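Local coordinates for SNF1-like protein kinase ssp2 (Schizosaccharomyces pombe, PDB 2QRD), which probably phosphorylates proteins as the catalytic subunit of a fission-yeast AMP-activated-type serine/threonine kinase, its C-terminal region packing on another subunit of the heterotrimer, at residues A[28-33]-A[56-61]. Numbering follows the deposited sequence.
Sequences LAVYRA and YTIKSR
I58 reaches from strand 57-63 to helix 23-37 and meets two consecutive helix residues, V30 and Y31, all three buried. The two segments meet by van der Waals and CH-pi packing, without a hydrogen bond between them. The CH-pi part is made by I58 CD1, which sits over one face of the Y31 ring, 4.1 Å from the centroid and 18° off the normal, displaced toward the rim. At the phenol end, I58 CG1 lies 3.9 Å from Y31 CZ and I58 CG2 comes to 4.1 Å from Y31 CE2. The closest pair is Y31 OH and I58 CG1, at 3.6 Å.

The aliphatic part is a methyl-to-methyl contact, V30 CG1 to I58 CD1 at 3.9 Å. With CG1 anti to the backbone N (chi1 175°), this is the valine methyl that meets the isoleucine, and the two side chains run past one another in opposite directions. CD1 is shared between that methyl and the aromatic face.

Y31 OH, pressed against the isoleucine, hydrogen-bonds to the carbonyl oxygen of T42, while F41 meets the ring edge-to-face. L27 and L34 of the same helix also touch I58, and L15 of the SPCC1919.03c chain packs on Y31. Replacing Y31 by an alanine would probably leave CD1 of I58 without its aromatic cover and the T42 carbonyl without its hydroxyl partner.

Dispersion and exclusion of water therefore account for this patch of the helix-sheet interface in the KA1-like adenylate-sensor domain, with directional bonding for the tyrosine supplied by T42.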
loop_
_atom_site.group_PDB
_atom_site.type_symbol
_atom_site.label_atom_id
_atom_site.label_comp_id
_atom_site.label_asym_id
_atom_site.label_seq_id
_atom_site.Cartn_x
_atom_site.Cartn_y
_atom_site.Cartn_z
ATOM N N LEU A 28 18.980 26.624 -15.667
ATOM C CA LEU A 28 18.083 27.773 -15.461
ATOM C C LEU A 28 16.652 27.401 -15.035
ATOM O O LEU A 28 16.137 27.978 -14.083
ATOM C CB LEU A 28 18.015 28.669 -16.723
ATOM C CG LEU A 28 17.119 29.922 -16.741
ATOM C CD1 LEU A 28 17.568 30.967 -15.733
ATOM C CD2 LEU A 28 17.043 30.555 -18.142
ATOM N N ALA A 29 16.018 26.469 -15.756
ATOM C CA ALA A 29 14.639 26.018 -15.466
ATOM C C ALA A 29 14.513 25.352 -14.096
ATOM O O ALA A 29 13.546 25.575 -13.375
ATOM C CB ALA A 29 14.136 25.082 -16.562
ATOM N N VAL A 30 15.515 24.553 -13.743
ATOM C CA VAL A 30 15.620 23.944 -12.422
ATOM C C VAL A 30 15.701 24.997 -11.303
ATOM O O VAL A 30 15.011 24.866 -10.272
ATOM C CB VAL A 30 16.826 22.970 -12.326
ATOM C CG1 VAL A 30 16.976 22.454 -10.919
ATOM C CG2 VAL A 30 16.670 21.828 -13.302
ATOM N N TYR A 31 16.514 26.035 -11.502
ATOM C CA TYR A 31 16.664 27.101 -10.502
ATOM C C TYR A 31 15.395 27.910 -10.375
ATOM O O TYR A 31 15.017 28.337 -9.288
ATOM C CB TYR A 31 17.817 28.033 -10.862
ATOM C CG TYR A 31 19.163 27.624 -10.300
ATOM C CD1 TYR A 31 20.233 27.358 -11.143
ATOM C CD2 TYR A 31 19.371 27.508 -8.921
ATOM C CE1 TYR A 31 21.496 27.001 -10.626
ATOM C CE2 TYR A 31 20.629 27.132 -8.399
ATOM C CZ TYR A 31 21.683 26.896 -9.260
ATOM O OH TYR A 31 22.918 26.522 -8.771
ATOM N N ARG A 32 14.732 28.120 -11.499
ATOM C CA ARG A 32 13.473 28.844 -11.498
ATOM C C ARG A 32 12.377 28.065 -10.764
ATOM O O ARG A 32 11.656 28.633 -9.950
ATOM C CB ARG A 32 13.068 29.248 -12.925
ATOM C CG ARG A 32 13.807 30.478 -13.411
ATOM C CD ARG A 32 13.434 30.866 -14.838
ATOM N NE ARG A 32 13.895 32.223 -15.168
ATOM C CZ ARG A 32 14.141 32.667 -16.400
ATOM N NH1 ARG A 32 13.994 31.846 -17.438
ATOM N NH2 ARG A 32 14.557 33.924 -16.597
ATOM N N ALA A 33 12.283 26.771 -11.047
ATOM C CA ALA A 33 11.392 25.849 -10.329
ATOM C C ALA A 33 11.665 25.760 -8.796
ATOM O O ALA A 33 10.723 25.757 -8.004
ATOM C CB ALA A 33 11.504 24.482 -10.941
ATOM N N TYR A 56 26.417 21.969 -12.225
ATOM C CA TYR A 56 25.264 21.052 -12.398
ATOM C C TYR A 56 24.912 20.223 -11.151
ATOM O O TYR A 56 23.990 19.444 -11.175
ATOM C CB TYR A 56 25.454 20.149 -13.622
ATOM C CG TYR A 56 25.514 20.925 -14.913
ATOM C CD1 TYR A 56 26.709 21.092 -15.584
ATOM C CD2 TYR A 56 24.373 21.527 -15.445
ATOM C CE1 TYR A 56 26.775 21.834 -16.750
ATOM C CE2 TYR A 56 24.426 22.277 -16.637
ATOM C CZ TYR A 56 25.625 22.412 -17.288
ATOM O OH TYR A 56 25.705 23.139 -18.471
ATOM N N THR A 57 25.676 20.410 -10.077
ATOM C CA THR A 57 25.373 19.895 -8.739
ATOM C C THR A 57 24.820 21.065 -7.904
ATOM O O THR A 57 25.535 22.058 -7.634
ATOM C CB THR A 57 26.658 19.343 -8.074
ATOM O OG1 THR A 57 27.274 18.401 -8.951
ATOM C CG2 THR A 57 26.368 18.668 -6.737
ATOM N N ILE A 58 23.538 20.958 -7.547
ATOM C CA ILE A 58 22.845 21.973 -6.744
ATOM C C ILE A 58 22.471 21.336 -5.391
ATOM O O ILE A 58 21.842 20.263 -5.365
ATOM C CB ILE A 58 21.532 22.483 -7.441
ATOM C CG1 ILE A 58 21.837 23.062 -8.832
ATOM C CG2 ILE A 58 20.750 23.465 -6.538
ATOM C CD1 ILE A 58 20.608 23.126 -9.801
ATOM N N LYS A 59 22.844 21.997 -4.286
ATOM C CA LYS A 59 22.318 21.605 -2.981
ATOM C C LYS A 59 21.175 22.534 -2.580
ATOM O O LYS A 59 21.300 23.748 -2.635
ATOM C CB LYS A 59 23.416 21.518 -1.910
ATOM C CG LYS A 59 24.445 20.425 -2.200
ATOM C CD LYS A 59 25.050 19.859 -0.965
ATOM C CE LYS A 59 26.330 19.063 -1.307
ATOM N NZ LYS A 59 26.654 17.971 -0.304
ATOM N N SER A 60 20.054 21.965 -2.192
ATOM C CA SER A 60 18.898 22.796 -1.893
ATOM C C SER A 60 18.410 22.535 -0.469
ATOM O O SER A 60 18.528 21.417 0.059
ATOM C CB SER A 60 17.770 22.573 -2.916
ATOM O OG SER A 60 17.284 21.245 -2.837
ATOM N N ARG A 61 17.905 23.582 0.158
ATOM C CA ARG A 61 17.266 23.467 1.456
ATOM C C ARG A 61 15.805 23.905 1.338
ATOM O O ARG A 61 15.500 24.933 0.721
ATOM C CB ARG A 61 18.012 24.300 2.493
ATOM C CG ARG A 61 17.665 23.929 3.899
ATOM C CD ARG A 61 18.402 24.806 4.868
ATOM N NE ARG A 61 18.157 26.210 4.570
ATOM C CZ ARG A 61 18.912 27.205 5.001
ATOM N NH1 ARG A 61 19.959 26.929 5.768
ATOM N NH2 ARG A 61 18.619 28.466 4.664
#